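Local coordinates for O-phospho-L-seryl-tRNA:Cys-tRNA synthase (Methanocaldococcus jannaschii DSM 2661, PDB 5X6B), which probably converts O-phosphoseryl-tRNA to cysteinyl-tRNA with a covalently held pyridoxal phosphate cofactor and a sulfur donor, at residues E124-V129 against F248-G253; G235-N240 against K315-E320; Y326-L331 against F336-I341; K375-G380 against I409-E414. All blocks are in the same frame, centred on the assembly; numbering follows the deposited sequence.

Interaction 1: E124-V129 against F248-G253; sequences EGKFIV and FIVASG
One face of the Phe248 ring carries the CG1 methyl of Val129, which stands 4.1 Å from the ring centroid and 23° off the normal. This is a CH-pi contact, displaced toward the rim, since Val129 CG1 lies 3.8 Å from Phe248 CD1. The Phe248 ring also meets the ring of Phe272, and Leu227 and Phe268 of the neighbouring strands pack against its side chain. Farther along, Val250 CG1, the branch anti to the carbonyl carbon (chi1 -67°), presses against the backbone of Gly125, 3.6 Å from Gly125 C and 3.8 Å from Gly125 CA; with no side chain there, helix and strand come close at this point. Their local axes pass 8.3 Å apart at 156°, nearly antiparallel. Such a helix laid on the central mixed sheet belongs to the large domain of fold-type I pyridoxal phosphate enzymes. The same strand ends at Ser252, whose OG is hydrogen-bonded to the phosphate of the cofactor-lysine adduct at position 255. Lys126 flanks the contact with its CG methylene, 4.3 Å from Val250 CG2, while its NZ is hydrogen-bonded to Ser150 and Thr149. Across the interface itself the touching groups are methyls, an aromatic ring and helix backbone, which implies attachment by shape and dispersion.

Interaction 2: G235-N240 against K315-E320; sequences GRMPVN and KKWDEE
Met237 lays its CB over the five-membered ring of Trp317, 3.6 Å from that ring's centroid and only 7° off the normal, almost directly above this ring and so off-centre on the indole as a whole. The thioether extends the overlap into a Met-aromatic contact: Met237 SD is 5.0 Å from the same centroid, but in an oblique position, 35° off the normal. The Met237 chain then bends at its last torsion (chi3 75°), which brings CE back to the six-membered part of the indole, 3.6 Å from Trp317 CZ2. The two side chains run alongside each other, pointing the same way. The contact joins the loop that follows strand 226-229 to the N-terminal part of helix 317-331 and covers one side of the indole, with Asp347 and Tyr395 also packing on Trp317. Arg236 covers another part of Trp317 with its CB, which is 3.6 Å from CZ3, before its extended chain leads off. At its far end the guanidinium makes a salt bridge with Asp347 and hydrogen bonds to Ser256 OG and to the backbone O of the cofactor-bearing residue 255. Arg236 thus spans from the Trp317 packing to that backbone. Its own carbonyl, which leads to Met237, approaches the indole obliquely, with Arg236 O 3.3 Å from Trp317 CE3.

Interaction 3: Y326-L331 against F336-I341; sequences YVVDEL and FKQLGI
The amide of Phe336 donates to the carbonyl O of Leu331, N to O 3.1 Å, with an N-H...O angle of 153°. This bond ties the last residue of helix 317-331 to the chain just before strand 337-338, so that a short connection returns against the helix end. Beside it the side chains of Leu331 and Phe336 run the same way: Leu331 CB is 3.8 Å and Leu331 CD1 4.0 Å from Phe336 CD2. The ring of Phe336 also meets that of Phe351, and Ile409 of helix 399-415 packs on both Leu331 and Phe336. The strand is an outer member of the three-stranded antiparallel sheet in the smaller domain of this fold-type I enzyme, and the helix packs against that sheet. One turn back along the helix, Val328 and Gln338 cross obliquely. Gln338 CG lies anti to its own nitrogen (chi1 178°), and the extended chain sets its amide beside the valine methyl; Val328 CG1 is 3.8 Å from Gln338 CB. On the nitrogen arm of that amide, Gln338 NE2 makes weak hydrogen bonds to Ile341 O, at 2.9 Å, and to Leu339 O, at 3.4 Å.

Interaction 4: K375-G380 against I409-E414; sequences KKRGIG and IKEIVE
The guanidinium of Arg377 meets an apolar methyl and a carboxylate of two successive helix residues: CD1 of Ile412 lies over one of its faces, offset toward the rim, while the Glu411 carboxylate stands at its edge, near the plane. The salt bridge runs through Arg377 NH2 and Glu411 OE1 at 2.8 Å, and the guanidinium and carboxylate planes are turned 52° apart, so this is a single-pair salt bridge, not a coplanar bidentate one. The Ile412 CD1 methyl sits over the face near Arg377 CZ. Arg377 gets there on a chain extended from CG to NE, with CG anti to the carbonyl carbon (chi1 -44°). Its backbone belongs to the Schellman motif that ends helix 369-375: Gly378 has positive phi (72°), Ile379 N pairs with Leu374 O, and Gly378 N bonds to Lys375 O at 2.9 Å. From this turn the chain enters strand 379-380, which runs parallel to strand 56-57 near the N-terminal end of the modelled chain. The backbone O of Arg377 is hydrogen-bonded to Tyr404 OH of helix 399-415, so backbone and guanidinium both engage that helix. Glu411 lies at the solvent side of the contact, whereas Ile412 is buried and touches Phe370 and Glu373 of helix 369-375.

Overall arrangement
Interactions 1 and 2 each send one side chain to the cofactor-bearing residue 255, from the strand that runs up to it and from the loop 235-240. Their centres are about 20 Å apart, nearest atoms about 4 Å, and their segments alternate along the chain. Helix 317-331 carries interaction 2 in its N-terminal part and interaction 3 at its end, about 20 Å away between centres. Interactions 3 and 4, about 17 Å apart between centres, touch directly: Glu330 forms a salt bridge with Lys410, and helix 399-415 is common to the surroundings of both. Nearest-atom distances to the bound nucleic acid grow from about 18 Å for interaction 1 to about 32 Å for interaction 2 and beyond 40 Å for interactions 3 and 4.

Interaction 1: E124-V129 against F248-G253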
# COMPACT_ATOMS: atom_id res chain seq x y z
N GLU B 124 -12.67 -8.07 8.12
CA GLU B 124 -13.46 -6.90 8.48
C GLU B 124 -14.75 -6.83 7.69
O GLU B 124 -15.78 -6.38 8.20
CB GLU B 124 -12.64 -5.63 8.28
CG GLU B 124 -11.43 -5.50 9.21
CD GLU B 124 -11.81 -5.14 10.65
OE1 GLU B 124 -13.02 -4.98 10.94
OE2 GLU B 124 -10.89 -5.02 11.49
N GLY B 125 -14.71 -7.26 6.43
CA GLY B 125 -15.88 -7.27 5.58
C GLY B 125 -16.97 -8.18 6.13
O GLY B 125 -18.15 -7.85 6.08
N LYS B 126 -16.55 -9.33 6.65
CA LYS B 126 -17.48 -10.27 7.25
C LYS B 126 -18.07 -9.68 8.52
O LYS B 126 -19.29 -9.68 8.71
CB LYS B 126 -16.80 -11.60 7.58
CG LYS B 126 -16.27 -12.38 6.40
CD LYS B 126 -15.48 -13.56 6.92
CE LYS B 126 -14.80 -14.32 5.81
NZ LYS B 126 -13.95 -15.40 6.38
N PHE B 127 -17.19 -9.20 9.39
CA PHE B 127 -17.60 -8.63 10.66
C PHE B 127 -18.58 -7.48 10.46
O PHE B 127 -19.54 -7.34 11.21
CB PHE B 127 -16.40 -8.15 11.46
CG PHE B 127 -16.78 -7.45 12.74
CD1 PHE B 127 -17.38 -8.16 13.77
CD2 PHE B 127 -16.55 -6.10 12.90
CE1 PHE B 127 -17.74 -7.53 14.95
CE2 PHE B 127 -16.91 -5.46 14.07
CZ PHE B 127 -17.50 -6.18 15.10
N ILE B 128 -18.33 -6.68 9.43
CA ILE B 128 -19.19 -5.53 9.13
C ILE B 128 -20.62 -5.96 8.83
O ILE B 128 -21.56 -5.42 9.42
CB ILE B 128 -18.64 -4.72 7.94
CG1 ILE B 128 -17.48 -3.85 8.41
CG2 ILE B 128 -19.73 -3.83 7.36
CD1 ILE B 128 -16.73 -3.20 7.28
N VAL B 129 -20.80 -6.93 7.94
CA VAL B 129 -22.15 -7.37 7.60
C VAL B 129 -22.78 -8.15 8.75
O VAL B 129 -23.99 -8.08 8.96
CB VAL B 129 -22.18 -8.22 6.30
CG1 VAL B 129 -21.67 -7.41 5.12
CG2 VAL B 129 -21.37 -9.50 6.46
N PHE B 248 -23.94 -10.18 -0.49
CA PHE B 248 -22.66 -9.60 -0.11
C PHE B 248 -21.51 -10.41 -0.69
O PHE B 248 -21.60 -11.63 -0.84
CB PHE B 248 -22.53 -9.53 1.41
CG PHE B 248 -23.72 -8.93 2.09
CD1 PHE B 248 -23.91 -7.56 2.10
CD2 PHE B 248 -24.64 -9.74 2.73
CE1 PHE B 248 -25.00 -7.01 2.74
CE2 PHE B 248 -25.74 -9.20 3.37
CZ PHE B 248 -25.92 -7.83 3.37
N ILE B 249 -20.42 -9.72 -1.00
CA ILE B 249 -19.18 -10.36 -1.39
C ILE B 249 -18.01 -9.70 -0.68
O ILE B 249 -17.85 -8.48 -0.74
CB ILE B 249 -18.95 -10.30 -2.91
CG1 ILE B 249 -19.99 -11.14 -3.65
CG2 ILE B 249 -17.55 -10.78 -3.26
CD1 ILE B 249 -19.89 -11.04 -5.14
N VAL B 250 -17.20 -10.50 -0.00
CA VAL B 250 -15.96 -9.99 0.55
C VAL B 250 -14.78 -10.47 -0.28
O VAL B 250 -14.72 -11.63 -0.69
CB VAL B 250 -15.78 -10.39 2.03
CG1 VAL B 250 -16.83 -9.71 2.89
CG2 VAL B 250 -15.83 -11.90 2.18
N ALA B 251 -13.85 -9.57 -0.55
CA ALA B 251 -12.65 -9.91 -1.29
C ALA B 251 -11.42 -9.59 -0.46
O ALA B 251 -11.45 -8.68 0.37
CB ALA B 251 -12.61 -9.18 -2.62
N SER B 252 -10.34 -10.33 -0.69
CA SER B 252 -9.08 -10.07 -0.01
C SER B 252 -8.05 -9.53 -0.99
O SER B 252 -7.68 -10.20 -1.95
CB SER B 252 -8.56 -11.33 0.67
OG SER B 252 -7.41 -11.05 1.43
N GLY B 253 -7.58 -8.31 -0.73
CA GLY B 253 -6.61 -7.67 -1.60
C GLY B 253 -5.25 -8.33 -1.54
O GLY B 253 -4.64 -8.62 -2.56

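Interaction 2: G235-N240 against K315-E320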
# COMPACT_ATOMS: atom_id res chain seq x y z
N GLY B 235 -10.04 -11.89 -7.99
CA GLY B 235 -8.69 -11.52 -8.36
C GLY B 235 -7.89 -12.68 -8.93
O GLY B 235 -6.79 -12.47 -9.43
N ARG B 236 -8.44 -13.89 -8.86
CA ARG B 236 -7.83 -15.06 -9.50
C ARG B 236 -8.70 -15.53 -10.66
O ARG B 236 -8.24 -15.66 -11.79
CB ARG B 236 -7.64 -16.21 -8.51
CG ARG B 236 -6.75 -15.86 -7.35
CD ARG B 236 -6.29 -17.07 -6.56
NE ARG B 236 -5.52 -16.61 -5.40
CZ ARG B 236 -4.61 -17.33 -4.76
NH1 ARG B 236 -3.96 -16.82 -3.72
NH2 ARG B 236 -4.35 -18.56 -5.15
N MET B 237 -9.96 -15.80 -10.35
CA MET B 237 -10.94 -16.22 -11.35
C MET B 237 -12.05 -15.17 -11.41
O MET B 237 -12.24 -14.42 -10.47
CB MET B 237 -11.51 -17.60 -11.01
CG MET B 237 -12.42 -17.60 -9.80
SD MET B 237 -12.95 -19.26 -9.33
CE MET B 237 -11.48 -19.92 -8.56
N PRO B 238 -12.76 -15.11 -12.54
CA PRO B 238 -13.89 -14.17 -12.64
C PRO B 238 -15.04 -14.55 -11.71
O PRO B 238 -15.27 -15.73 -11.46
CB PRO B 238 -14.31 -14.28 -14.11
CG PRO B 238 -13.76 -15.58 -14.58
CD PRO B 238 -12.49 -15.79 -13.82
N VAL B 239 -15.74 -13.55 -11.18
CA VAL B 239 -16.83 -13.78 -10.24
C VAL B 239 -18.00 -12.84 -10.52
O VAL B 239 -17.85 -11.63 -10.52
CB VAL B 239 -16.38 -13.59 -8.78
CG1 VAL B 239 -17.59 -13.60 -7.85
CG2 VAL B 239 -15.39 -14.67 -8.37
N ASN B 240 -19.18 -13.42 -10.76
CA ASN B 240 -20.39 -12.64 -10.97
C ASN B 240 -21.31 -12.77 -9.76
O ASN B 240 -21.92 -13.82 -9.54
CB ASN B 240 -21.12 -13.08 -12.24
CG ASN B 240 -22.26 -12.15 -12.62
OD1 ASN B 240 -22.81 -11.44 -11.78
ND2 ASN B 240 -22.62 -12.16 -13.89
N LYS B 315 -8.61 -13.25 -16.65
CA LYS B 315 -8.90 -13.72 -18.00
C LYS B 315 -7.98 -14.87 -18.39
O LYS B 315 -8.21 -15.56 -19.38
CB LYS B 315 -8.78 -12.59 -19.02
CG LYS B 315 -9.80 -11.47 -18.85
CD LYS B 315 -9.59 -10.35 -19.87
CE LYS B 315 -10.62 -9.24 -19.70
NZ LYS B 315 -10.36 -8.08 -20.59
N LYS B 316 -6.93 -15.07 -17.60
CA LYS B 316 -5.93 -16.10 -17.88
C LYS B 316 -5.86 -17.11 -16.75
O LYS B 316 -4.83 -17.76 -16.55
CB LYS B 316 -4.56 -15.47 -18.11
CG LYS B 316 -4.52 -14.54 -19.31
CD LYS B 316 -3.14 -13.94 -19.47
CE LYS B 316 -3.04 -13.10 -20.73
NZ LYS B 316 -1.72 -12.42 -20.82
N TRP B 317 -6.97 -17.24 -16.04
CA TRP B 317 -7.06 -18.15 -14.90
C TRP B 317 -6.80 -19.60 -15.30
O TRP B 317 -6.30 -20.40 -14.50
CB TRP B 317 -8.44 -18.00 -14.25
CG TRP B 317 -8.78 -19.04 -13.23
CD1 TRP B 317 -9.82 -19.92 -13.28
CD2 TRP B 317 -8.10 -19.29 -12.00
NE1 TRP B 317 -9.82 -20.71 -12.15
CE2 TRP B 317 -8.78 -20.34 -11.35
CE3 TRP B 317 -6.97 -18.73 -11.38
CZ2 TRP B 317 -8.37 -20.85 -10.12
CZ3 TRP B 317 -6.57 -19.24 -10.16
CH2 TRP B 317 -7.27 -20.29 -9.54
N ASP B 318 -7.12 -19.94 -16.55
CA ASP B 318 -6.93 -21.31 -17.02
C ASP B 318 -5.45 -21.67 -17.11
O ASP B 318 -5.07 -22.82 -16.88
CB ASP B 318 -7.61 -21.52 -18.37
CG ASP B 318 -9.13 -21.63 -18.25
OD1 ASP B 318 -9.63 -22.01 -17.17
OD2 ASP B 318 -9.82 -21.33 -19.25
N GLU B 319 -4.61 -20.69 -17.41
CA GLU B 319 -3.18 -20.93 -17.51
C GLU B 319 -2.58 -21.28 -16.15
O GLU B 319 -1.66 -22.09 -16.06
CB GLU B 319 -2.48 -19.71 -18.11
CG GLU B 319 -2.99 -19.36 -19.50
CD GLU B 319 -2.41 -18.07 -20.05
OE1 GLU B 319 -1.64 -17.41 -19.33
OE2 GLU B 319 -2.76 -17.71 -21.20
N GLU B 320 -3.11 -20.68 -15.09
CA GLU B 320 -2.62 -20.96 -13.74
C GLU B 320 -3.12 -22.33 -13.27
O GLU B 320 -2.42 -23.03 -12.53
CB GLU B 320 -3.07 -19.87 -12.76
CG GLU B 320 -2.75 -18.46 -13.22
CD GLU B 320 -1.26 -18.17 -13.27
OE1 GLU B 320 -0.52 -18.66 -12.39
OE2 GLU B 320 -0.83 -17.44 -14.19

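Interaction 3: Y326-L331 against F336-I341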
# COMPACT_ATOMS: atom_id res chain seq x y z
N TYR B 326 -0.38 -29.50 -13.69
CA TYR B 326 0.92 -30.05 -14.04
C TYR B 326 1.65 -30.51 -12.79
O TYR B 326 2.26 -31.58 -12.78
CB TYR B 326 1.77 -29.01 -14.78
CG TYR B 326 3.21 -29.44 -14.97
CD1 TYR B 326 3.57 -30.32 -15.99
CD2 TYR B 326 4.21 -28.97 -14.13
CE1 TYR B 326 4.88 -30.72 -16.16
CE2 TYR B 326 5.53 -29.36 -14.30
CZ TYR B 326 5.86 -30.23 -15.31
OH TYR B 326 7.16 -30.61 -15.47
N VAL B 327 1.58 -29.71 -11.74
CA VAL B 327 2.22 -30.03 -10.46
C VAL B 327 1.59 -31.27 -9.83
O VAL B 327 2.31 -32.17 -9.38
CB VAL B 327 2.13 -28.85 -9.47
CG1 VAL B 327 2.63 -29.26 -8.10
CG2 VAL B 327 2.93 -27.65 -10.00
N VAL B 328 0.26 -31.31 -9.78
CA VAL B 328 -0.45 -32.45 -9.21
C VAL B 328 -0.13 -33.75 -9.95
O VAL B 328 0.28 -34.74 -9.33
CB VAL B 328 -1.98 -32.24 -9.21
CG1 VAL B 328 -2.69 -33.56 -8.93
CG2 VAL B 328 -2.37 -31.20 -8.17
N ASP B 329 -0.30 -33.74 -11.27
CA ASP B 329 -0.06 -34.92 -12.08
C ASP B 329 1.37 -35.42 -11.93
O ASP B 329 1.64 -36.62 -11.99
CB ASP B 329 -0.34 -34.63 -13.56
CG ASP B 329 -1.81 -34.33 -13.83
OD1 ASP B 329 -2.66 -34.65 -12.97
OD2 ASP B 329 -2.11 -33.77 -14.91
N GLU B 330 2.29 -34.49 -11.70
CA GLU B 330 3.71 -34.82 -11.69
C GLU B 330 4.18 -35.33 -10.33
O GLU B 330 4.97 -36.27 -10.25
CB GLU B 330 4.52 -33.59 -12.11
CG GLU B 330 5.90 -33.91 -12.64
CD GLU B 330 5.87 -34.61 -13.98
OE1 GLU B 330 4.88 -34.47 -14.73
OE2 GLU B 330 6.86 -35.32 -14.29
N LEU B 331 3.70 -34.72 -9.25
CA LEU B 331 4.13 -35.12 -7.91
C LEU B 331 3.43 -36.39 -7.43
O LEU B 331 3.88 -37.04 -6.49
CB LEU B 331 3.91 -33.98 -6.92
CG LEU B 331 4.81 -32.77 -7.15
CD1 LEU B 331 4.55 -31.69 -6.11
CD2 LEU B 331 6.27 -33.19 -7.13
N PHE B 336 2.78 -38.42 -4.00
CA PHE B 336 1.97 -37.39 -3.37
C PHE B 336 0.52 -37.57 -3.80
O PHE B 336 0.24 -37.65 -4.99
CB PHE B 336 2.46 -35.98 -3.74
CG PHE B 336 3.73 -35.56 -3.06
CD1 PHE B 336 4.51 -36.48 -2.36
CD2 PHE B 336 4.15 -34.24 -3.09
CE1 PHE B 336 5.68 -36.09 -1.73
CE2 PHE B 336 5.31 -33.84 -2.46
CZ PHE B 336 6.08 -34.76 -1.78
N LYS B 337 -0.39 -37.66 -2.84
CA LYS B 337 -1.80 -37.79 -3.18
C LYS B 337 -2.51 -36.46 -3.03
O LYS B 337 -2.58 -35.90 -1.93
CB LYS B 337 -2.47 -38.85 -2.30
CG LYS B 337 -3.97 -39.02 -2.57
CD LYS B 337 -4.57 -40.13 -1.71
CE LYS B 337 -6.04 -40.35 -2.01
NZ LYS B 337 -6.27 -40.72 -3.44
N GLN B 338 -3.03 -35.93 -4.14
CA GLN B 338 -3.80 -34.70 -4.08
C GLN B 338 -5.06 -34.92 -3.26
O GLN B 338 -5.83 -35.85 -3.51
CB GLN B 338 -4.18 -34.20 -5.47
CG GLN B 338 -5.03 -32.95 -5.42
CD GLN B 338 -5.98 -32.82 -6.59
OE1 GLN B 338 -5.65 -33.17 -7.72
NE2 GLN B 338 -7.19 -32.34 -6.32
N LEU B 339 -5.28 -34.07 -2.27
CA LEU B 339 -6.51 -34.10 -1.51
C LEU B 339 -7.49 -33.13 -2.13
O LEU B 339 -7.12 -32.32 -2.97
CB LEU B 339 -6.26 -33.76 -0.04
CG LEU B 339 -5.40 -34.80 0.69
CD1 LEU B 339 -5.19 -34.41 2.15
CD2 LEU B 339 -6.03 -36.18 0.57
N GLY B 340 -8.76 -33.23 -1.73
CA GLY B 340 -9.77 -32.34 -2.25
C GLY B 340 -10.33 -32.81 -3.57
O GLY B 340 -9.96 -33.87 -4.08
N ILE B 341 -11.23 -32.01 -4.13
CA ILE B 341 -11.85 -32.29 -5.41
C ILE B 341 -10.83 -32.40 -6.56
O ILE B 341 -9.99 -31.52 -6.75
CB ILE B 341 -12.88 -31.19 -5.75
CG1 ILE B 341 -14.02 -31.21 -4.74
CG2 ILE B 341 -13.38 -31.34 -7.18
CD1 ILE B 341 -15.08 -30.13 -4.96

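Interaction 4: K375-G380 against I409-E414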
# COMPACT_ATOMS: atom_id res chain seq x y z
N LYS B 375 15.12 -25.21 1.38
CA LYS B 375 15.82 -23.95 1.55
C LYS B 375 17.19 -24.04 0.89
O LYS B 375 17.66 -23.09 0.27
CB LYS B 375 15.95 -23.59 3.03
CG LYS B 375 17.27 -22.97 3.43
CD LYS B 375 17.57 -23.19 4.91
CE LYS B 375 18.81 -22.44 5.35
NZ LYS B 375 19.10 -22.67 6.79
N LYS B 376 17.80 -25.22 1.00
CA LYS B 376 19.09 -25.50 0.37
C LYS B 376 19.00 -25.33 -1.15
O LYS B 376 20.01 -25.08 -1.81
CB LYS B 376 19.56 -26.91 0.74
CG LYS B 376 20.98 -27.25 0.31
CD LYS B 376 21.57 -28.35 1.19
CE LYS B 376 23.05 -28.56 0.91
NZ LYS B 376 23.61 -29.68 1.71
N ARG B 377 17.80 -25.47 -1.69
CA ARG B 377 17.58 -25.32 -3.12
C ARG B 377 16.75 -24.07 -3.42
O ARG B 377 16.13 -23.97 -4.48
CB ARG B 377 16.91 -26.56 -3.69
CG ARG B 377 17.52 -27.84 -3.17
CD ARG B 377 17.17 -29.05 -4.00
NE ARG B 377 17.81 -30.25 -3.47
CZ ARG B 377 18.01 -31.36 -4.17
NH1 ARG B 377 18.60 -32.41 -3.61
NH2 ARG B 377 17.64 -31.42 -5.44
N GLY B 378 16.74 -23.14 -2.47
CA GLY B 378 16.13 -21.84 -2.69
C GLY B 378 14.61 -21.84 -2.75
O GLY B 378 14.01 -21.05 -3.48
N ILE B 379 13.99 -22.73 -1.98
CA ILE B 379 12.54 -22.81 -1.95
C ILE B 379 12.02 -22.77 -0.51
O ILE B 379 12.57 -23.40 0.38
CB ILE B 379 12.03 -24.11 -2.63
CG1 ILE B 379 12.55 -24.20 -4.06
CG2 ILE B 379 10.51 -24.15 -2.63
CD1 ILE B 379 12.15 -25.48 -4.76
N GLY B 380 10.95 -22.00 -0.30
CA GLY B 380 10.31 -21.96 0.99
C GLY B 380 8.81 -21.83 0.85
O GLY B 380 8.28 -21.93 -0.26
N ILE B 409 11.55 -31.01 -5.70
CA ILE B 409 10.87 -31.95 -4.81
C ILE B 409 11.19 -33.40 -5.17
O ILE B 409 11.47 -34.22 -4.29
CB ILE B 409 9.34 -31.75 -4.85
CG1 ILE B 409 8.98 -30.33 -4.42
CG2 ILE B 409 8.64 -32.76 -3.96
CD1 ILE B 409 7.52 -29.99 -4.61
N LYS B 410 11.16 -33.72 -6.46
CA LYS B 410 11.51 -35.06 -6.95
C LYS B 410 12.91 -35.47 -6.52
O LYS B 410 13.11 -36.59 -6.04
CB LYS B 410 11.41 -35.13 -8.47
CG LYS B 410 9.99 -35.14 -9.01
CD LYS B 410 10.00 -35.34 -10.51
CE LYS B 410 8.59 -35.44 -11.07
NZ LYS B 410 8.60 -35.67 -12.55
N GLU B 411 13.87 -34.58 -6.68
CA GLU B 411 15.25 -34.88 -6.33
C GLU B 411 15.44 -34.94 -4.82
O GLU B 411 16.37 -35.60 -4.34
CB GLU B 411 16.19 -33.84 -6.93
CG GLU B 411 16.23 -33.83 -8.44
CD GLU B 411 16.92 -32.61 -8.98
OE1 GLU B 411 17.41 -31.80 -8.17
OE2 GLU B 411 16.96 -32.44 -10.22
N ILE B 412 14.57 -34.27 -4.07
CA ILE B 412 14.61 -34.36 -2.62
C ILE B 412 14.24 -35.77 -2.18
O ILE B 412 15.00 -36.43 -1.47
CB ILE B 412 13.65 -33.37 -1.93
CG1 ILE B 412 14.04 -31.93 -2.25
CG2 ILE B 412 13.67 -33.58 -0.43
CD1 ILE B 412 15.45 -31.61 -1.90
N VAL B 413 13.07 -36.22 -2.61
CA VAL B 413 12.54 -37.52 -2.19
C VAL B 413 13.33 -38.65 -2.83
O VAL B 413 13.26 -39.79 -2.37
CB VAL B 413 11.05 -37.66 -2.56
CG1 VAL B 413 10.25 -36.50 -1.99
CG2 VAL B 413 10.87 -37.74 -4.06
N GLU B 414 14.09 -38.34 -3.88
CA GLU B 414 14.96 -39.31 -4.51
C GLU B 414 16.28 -39.45 -3.75
O GLU B 414 16.70 -40.56 -3.43
CB GLU B 414 15.24 -38.92 -5.96
CG GLU B 414 16.17 -39.86 -6.71
CD GLU B 414 15.51 -41.17 -7.09
OE1 GLU B 414 14.27 -41.28 -6.95
OE2 GLU B 414 16.23 -42.10 -7.52